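PDB 3GMF: protein-disulfide isomerase from Novosphingobium aromaticivorans, which probably acts as a thiol-disulfide oxidoreductase or isomerase of the thioredoxin superfamily, making or reshuffling disulfide bonds in other proteins. Local coordinates for residues Leu82-Pro96 and Ser122-Gly134. Residues are numbered along the deposited sequence; the frame is centred on the assembly and turned at random.
Sequences LHTAFMRSQAQWIGP and SDFRFYDFMAARG
Four aromatic rings, Phe86, Trp93, Phe126 and Phe129, interlock in one cluster that joins helices 76-88 and 90-93 to helix 126-131, within the helical region that interrupts the thioredoxin fold, as in DsbA-like proteins. Phe86 meets Phe129 in an offset stack, centroids 4.7 Å apart, and points its edge at the face of Phe126, the planes at 90°. Trp93 points the edge of its five-membered ring at the face of Phe129, while Phe126 brings CE1 and CZ to Trp93 CE3 in an offset edge-to-face pair. With chi1 at 62°, Trp93 CG sits between the backbone N and the carbonyl carbon, and the indole folds back against Phe86. There Trp93 NE1 donates to an in-plane lone pair of Phe86 O at 2.8 Å, fixing the ring's rotation. A leucine here would probably leave Phe86 O without this donor and open a gap beside Phe126 and Phe129. Val67 of helix 62-73 touches both Phe86 and Phe126. Toward Leu82, Met130 bends at chi2 and chi3, bringing SD obliquely to Phe86 and CE to Leu82 CD2 at 3.8 Å. Arg133 NH1 lies over the centre of the Phe129 ring and donates a hydrogen bond to Phe129 O. At the other end, Pro96 CB makes a CH-pi contact over Phe124. Beside it, one water donates to Trp93 O and to Phe124 O, its oxygen 2.7 Å from each.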
loop_
_atom_site.group_PDB
_atom_site.type_symbol
_atom_site.label_atom_id
_atom_site.label_comp_id
_atom_site.label_asym_id
_atom_site.label_seq_id
_atom_site.Cartn_x
_atom_site.Cartn_y
_atom_site.Cartn_z
ATOM N N LEU A 82 3.467 -8.985 -3.787
ATOM C CA LEU A 82 2.037 -8.750 -3.944
ATOM C C LEU A 82 1.672 -7.251 -3.936
ATOM O O LEU A 82 0.885 -6.793 -4.783
ATOM C CB LEU A 82 1.278 -9.501 -2.857
ATOM C CG LEU A 82 -0.209 -9.763 -3.121
ATOM C CD1 LEU A 82 -0.459 -10.282 -4.553
ATOM C CD2 LEU A 82 -0.725 -10.727 -2.078
ATOM N N HIS A 83 2.230 -6.520 -2.980
ATOM C CA HIS A 83 2.108 -5.060 -2.899
ATOM C C HIS A 83 2.545 -4.402 -4.208
ATOM O O HIS A 83 1.820 -3.581 -4.760
ATOM C CB HIS A 83 2.931 -4.537 -1.711
ATOM C CG HIS A 83 3.039 -3.040 -1.643
ATOM N ND1 HIS A 83 2.072 -2.250 -1.051
ATOM C CD2 HIS A 83 4.002 -2.193 -2.078
ATOM C CE1 HIS A 83 2.434 -0.980 -1.139
ATOM N NE2 HIS A 83 3.609 -0.922 -1.748
ATOM N N THR A 84 3.715 -4.791 -4.725
ATOM C CA THR A 84 4.227 -4.238 -5.982
ATOM C C THR A 84 3.305 -4.574 -7.153
ATOM O O THR A 84 3.059 -3.711 -8.005
ATOM C CB THR A 84 5.712 -4.689 -6.247
ATOM O OG1 THR A 84 6.569 -4.023 -5.308
ATOM C CG2 THR A 84 6.164 -4.340 -7.652
ATOM N N ALA A 85 2.779 -5.804 -7.170
ATOM C CA ALA A 85 1.851 -6.251 -8.220
ATOM C C ALA A 85 0.568 -5.405 -8.275
ATOM O O ALA A 85 0.200 -4.901 -9.340
ATOM C CB ALA A 85 1.508 -7.737 -8.064
ATOM N N PHE A 86 -0.079 -5.218 -7.125
ATOM C CA PHE A 86 -1.245 -4.311 -7.065
ATOM C C PHE A 86 -0.931 -2.900 -7.517
ATOM O O PHE A 86 -1.746 -2.275 -8.220
ATOM C CB PHE A 86 -1.872 -4.279 -5.673
ATOM C CG PHE A 86 -2.826 -5.402 -5.408
ATOM C CD1 PHE A 86 -4.106 -5.409 -5.972
ATOM C CD2 PHE A 86 -2.450 -6.458 -4.566
ATOM C CE1 PHE A 86 -4.997 -6.446 -5.691
ATOM C CE2 PHE A 86 -3.314 -7.497 -4.284
ATOM C CZ PHE A 86 -4.598 -7.508 -4.859
ATOM N N MET A 87 0.243 -2.391 -7.126
ATOM C CA MET A 87 0.630 -1.035 -7.511
ATOM C C MET A 87 0.984 -0.943 -8.991
ATOM O O MET A 87 0.488 -0.057 -9.687
ATOM C CB MET A 87 1.797 -0.516 -6.667
ATOM C CG MET A 87 1.421 -0.110 -5.260
ATOM S SD MET A 87 0.163 1.220 -5.121
ATOM C CE MET A 87 0.382 1.531 -3.381
ATOM N N ARG A 88 1.845 -1.850 -9.467
ATOM C CA ARG A 88 2.235 -1.853 -10.879
ATOM C C ARG A 88 1.073 -2.128 -11.826
ATOM O O ARG A 88 0.997 -1.528 -12.906
ATOM C CB ARG A 88 3.372 -2.858 -11.145
ATOM C CG ARG A 88 4.708 -2.374 -10.627
ATOM C CD ARG A 88 5.831 -3.285 -11.140
ATOM N NE ARG A 88 7.135 -2.648 -11.004
ATOM C CZ ARG A 88 7.724 -1.940 -11.966
ATOM N NH1 ARG A 88 8.914 -1.394 -11.755
ATOM N NH2 ARG A 88 7.128 -1.779 -13.139
ATOM N N SER A 89 0.152 -2.996 -11.425
ATOM C CA SER A 89 -0.959 -3.366 -12.302
ATOM C C SER A 89 -2.249 -2.610 -11.982
ATOM O O SER A 89 -3.336 -3.038 -12.385
ATOM C CB SER A 89 -1.209 -4.877 -12.268
ATOM O OG SER A 89 -1.826 -5.263 -11.054
ATOM N N GLN A 90 -2.128 -1.484 -11.270
ATOM C CA GLN A 90 -3.304 -0.692 -10.886
ATOM C C GLN A 90 -4.261 -0.399 -12.038
ATOM O O GLN A 90 -5.467 -0.603 -11.895
ATOM C CB GLN A 90 -2.895 0.623 -10.237
ATOM C CG GLN A 90 -4.062 1.379 -9.593
ATOM C CD GLN A 90 -3.635 2.738 -9.140
ATOM O OE1 GLN A 90 -3.476 3.649 -9.952
ATOM N NE2 GLN A 90 -3.389 2.881 -7.843
ATOM N N ALA A 91 -3.730 0.052 -13.176
ATOM C CA ALA A 91 -4.587 0.375 -14.333
ATOM C C ALA A 91 -5.420 -0.818 -14.812
ATOM O O ALA A 91 -6.533 -0.637 -15.308
ATOM C CB ALA A 91 -3.777 0.969 -15.474
ATOM N N GLN A 92 -4.905 -2.030 -14.612
ATOM C CA GLN A 92 -5.605 -3.251 -15.005
ATOM C C GLN A 92 -6.784 -3.609 -14.101
ATOM O O GLN A 92 -7.745 -4.220 -14.583
ATOM C CB GLN A 92 -4.662 -4.472 -15.104
ATOM C CG GLN A 92 -3.186 -4.215 -15.469
ATOM C CD GLN A 92 -2.976 -3.295 -16.667
ATOM O OE1 GLN A 92 -3.569 -3.482 -17.732
ATOM N NE2 GLN A 92 -2.107 -2.296 -16.490
ATOM N N TRP A 93 -6.721 -3.270 -12.805
ATOM C CA TRP A 93 -7.790 -3.674 -11.889
ATOM C C TRP A 93 -8.694 -2.541 -11.408
ATOM O O TRP A 93 -9.795 -2.802 -10.936
ATOM C CB TRP A 93 -7.292 -4.499 -10.668
ATOM C CG TRP A 93 -6.317 -3.762 -9.743
ATOM C CD1 TRP A 93 -4.951 -3.862 -9.756
ATOM C CD2 TRP A 93 -6.637 -2.829 -8.693
ATOM N NE1 TRP A 93 -4.400 -3.067 -8.775
ATOM C CE2 TRP A 93 -5.406 -2.402 -8.125
ATOM C CE3 TRP A 93 -7.838 -2.303 -8.186
ATOM C CZ2 TRP A 93 -5.341 -1.477 -7.069
ATOM C CZ3 TRP A 93 -7.772 -1.379 -7.138
ATOM C CH2 TRP A 93 -6.529 -0.978 -6.594
ATOM N N ILE A 94 -8.253 -1.300 -11.547
ATOM C CA ILE A 94 -8.985 -0.203 -10.850
ATOM C C ILE A 94 -10.144 0.381 -11.682
ATOM O O ILE A 94 -10.863 1.283 -11.234
ATOM C CB ILE A 94 -8.011 0.900 -10.341
ATOM C CG1 ILE A 94 -8.583 1.635 -9.117
ATOM C CG2 ILE A 94 -7.646 1.860 -11.458
ATOM C CD1 ILE A 94 -7.575 2.504 -8.370
ATOM N N GLY A 95 -10.346 -0.155 -12.890
ATOM C CA GLY A 95 -11.370 0.366 -13.803
ATOM C C GLY A 95 -12.748 0.599 -13.196
ATOM O O GLY A 95 -13.369 1.630 -13.488
ATOM N N PRO A 96 -13.251 -0.347 -12.362
ATOM C CA PRO A 96 -14.572 -0.109 -11.753
ATOM C C PRO A 96 -14.690 1.140 -10.882
ATOM O O PRO A 96 -15.805 1.585 -10.640
ATOM C CB PRO A 96 -14.806 -1.354 -10.908
ATOM C CG PRO A 96 -14.002 -2.428 -11.606
ATOM C CD PRO A 96 -12.767 -1.708 -12.043
ATOM N N SER A 122 -15.975 -8.440 -5.366
ATOM C CA SER A 122 -16.733 -8.877 -6.531
ATOM C C SER A 122 -16.626 -7.894 -7.699
ATOM O O SER A 122 -16.206 -8.269 -8.809
ATOM C CB SER A 122 -18.196 -9.112 -6.170
ATOM O OG SER A 122 -18.873 -9.700 -7.265
ATOM N N ASP A 123 -16.981 -6.634 -7.445
ATOM C CA ASP A 123 -16.937 -5.588 -8.470
ATOM C C ASP A 123 -15.567 -5.386 -9.092
ATOM O O ASP A 123 -15.470 -5.095 -10.286
ATOM C CB ASP A 123 -17.421 -4.240 -7.921
ATOM C CG ASP A 123 -18.902 -4.224 -7.586
ATOM O OD1 ASP A 123 -19.651 -5.172 -7.923
ATOM O OD2 ASP A 123 -19.328 -3.228 -6.981
ATOM N N PHE A 124 -14.509 -5.523 -8.284
ATOM C CA PHE A 124 -13.144 -5.290 -8.752
ATOM C C PHE A 124 -12.447 -6.569 -9.207
ATOM O O PHE A 124 -11.285 -6.540 -9.612
ATOM C CB PHE A 124 -12.329 -4.518 -7.704
ATOM C CG PHE A 124 -12.702 -3.062 -7.623
ATOM C CD1 PHE A 124 -11.971 -2.118 -8.332
ATOM C CD2 PHE A 124 -13.806 -2.645 -6.861
ATOM C CE1 PHE A 124 -12.304 -0.752 -8.282
ATOM C CE2 PHE A 124 -14.157 -1.308 -6.811
ATOM C CZ PHE A 124 -13.403 -0.354 -7.517
ATOM N N ARG A 125 -13.197 -7.673 -9.172
ATOM C CA ARG A 125 -12.729 -8.967 -9.678
ATOM C C ARG A 125 -11.452 -9.464 -9.000
ATOM O O ARG A 125 -10.525 -9.971 -9.652
ATOM C CB ARG A 125 -12.578 -8.932 -11.208
ATOM C CG ARG A 125 -13.904 -8.881 -11.967
ATOM C CD ARG A 125 -13.681 -8.609 -13.465
ATOM N NE ARG A 125 -12.531 -9.337 -14.016
ATOM C CZ ARG A 125 -12.553 -10.596 -14.460
ATOM N NH1 ARG A 125 -13.673 -11.314 -14.432
ATOM N NH2 ARG A 125 -11.440 -11.144 -14.933
ATOM N N PHE A 126 -11.406 -9.310 -7.676
ATOM C CA PHE A 126 -10.213 -9.689 -6.915
ATOM C C PHE A 126 -10.062 -11.219 -6.755
ATOM O O PHE A 126 -8.959 -11.731 -6.547
ATOM C CB PHE A 126 -10.224 -8.977 -5.556
ATOM C CG PHE A 126 -9.909 -7.503 -5.643
ATOM C CD1 PHE A 126 -9.171 -6.986 -6.710
ATOM C CD2 PHE A 126 -10.317 -6.632 -4.625
ATOM C CE1 PHE A 126 -8.848 -5.608 -6.780
ATOM C CE2 PHE A 126 -10.004 -5.272 -4.676
ATOM C CZ PHE A 126 -9.268 -4.755 -5.763
ATOM N N TYR A 127 -11.176 -11.936 -6.840
ATOM C CA TYR A 127 -11.143 -13.400 -6.821
ATOM C C TYR A 127 -10.319 -13.929 -7.996
ATOM O O TYR A 127 -9.405 -14.721 -7.781
ATOM C CB TYR A 127 -12.561 -13.986 -6.788
ATOM C CG TYR A 127 -13.377 -13.499 -5.610
ATOM C CD1 TYR A 127 -13.211 -14.057 -4.342
ATOM C CD2 TYR A 127 -14.306 -12.465 -5.762
ATOM C CE1 TYR A 127 -13.945 -13.598 -3.247
ATOM C CE2 TYR A 127 -15.052 -12.003 -4.675
ATOM C CZ TYR A 127 -14.862 -12.577 -3.420
ATOM O OH TYR A 127 -15.608 -12.121 -2.354
ATOM N N ASP A 128 -10.610 -13.443 -9.209
ATOM C CA ASP A 128 -9.838 -13.789 -10.414
ATOM C C ASP A 128 -8.387 -13.292 -10.373
ATOM O O ASP A 128 -7.468 -14.042 -10.710
ATOM C CB ASP A 128 -10.539 -13.276 -11.687
ATOM C CG ASP A 128 -11.798 -14.076 -12.041
ATOM O OD1 ASP A 128 -12.119 -15.067 -11.350
ATOM O OD2 ASP A 128 -12.480 -13.701 -13.021
ATOM N N PHE A 129 -8.184 -12.038 -9.952
ATOM C CA PHE A 129 -6.848 -11.461 -9.795
ATOM C C PHE A 129 -5.950 -12.319 -8.880
ATOM O O PHE A 129 -4.784 -12.582 -9.195
ATOM C CB PHE A 129 -6.950 -10.015 -9.243
ATOM C CG PHE A 129 -5.651 -9.245 -9.277
ATOM C CD1 PHE A 129 -5.302 -8.495 -10.397
ATOM C CD2 PHE A 129 -4.790 -9.243 -8.180
ATOM C CE1 PHE A 129 -4.110 -7.775 -10.433
ATOM C CE2 PHE A 129 -3.600 -8.535 -8.213
ATOM C CZ PHE A 129 -3.258 -7.795 -9.339
ATOM N N MET A 130 -6.497 -12.758 -7.753
ATOM C CA MET A 130 -5.715 -13.515 -6.771
ATOM C C MET A 130 -5.606 -15.011 -7.087
ATOM O O MET A 130 -4.633 -15.662 -6.684
ATOM C CB MET A 130 -6.241 -13.261 -5.364
ATOM C CG MET A 130 -5.914 -11.842 -4.873
ATOM S SD MET A 130 -4.172 -11.371 -4.965
ATOM C CE MET A 130 -3.415 -12.606 -3.913
ATOM N N ALA A 131 -6.591 -15.536 -7.807
ATOM C CA ALA A 131 -6.558 -16.925 -8.303
ATOM C C ALA A 131 -5.418 -17.095 -9.293
ATOM O O ALA A 131 -4.724 -18.113 -9.282
ATOM C CB ALA A 131 -7.873 -17.300 -8.952
ATOM N N ALA A 132 -5.211 -16.075 -10.124
ATOM C CA ALA A 132 -4.094 -16.047 -11.069
ATOM C C ALA A 132 -2.727 -15.932 -10.370
ATOM O O ALA A 132 -1.685 -16.011 -11.019
ATOM C CB ALA A 132 -4.291 -14.922 -12.080
ATOM N N ARG A 133 -2.751 -15.755 -9.047
ATOM C CA ARG A 133 -1.548 -15.647 -8.225
ATOM C C ARG A 133 -1.538 -16.666 -7.079
ATOM O O ARG A 133 -0.865 -16.470 -6.059
ATOM C CB ARG A 133 -1.407 -14.224 -7.685
ATOM C CG ARG A 133 -0.996 -13.239 -8.747
ATOM C CD ARG A 133 -1.223 -11.799 -8.329
ATOM N NE ARG A 133 -0.683 -10.903 -9.343
ATOM C CZ ARG A 133 -1.335 -10.521 -10.439
ATOM N NH1 ARG A 133 -2.584 -10.931 -10.673
ATOM N NH2 ARG A 133 -0.736 -9.715 -11.304
ATOM N N GLY A 134 -2.301 -17.743 -7.248
ATOM C CA GLY A 134 -2.224 -18.889 -6.351
ATOM C C GLY A 134 -3.180 -18.921 -5.172
ATOM O O GLY A 134 -3.326 -19.966 -4.535
HETATM O O HOH W 1 -11.029 -5.029 -11.777
#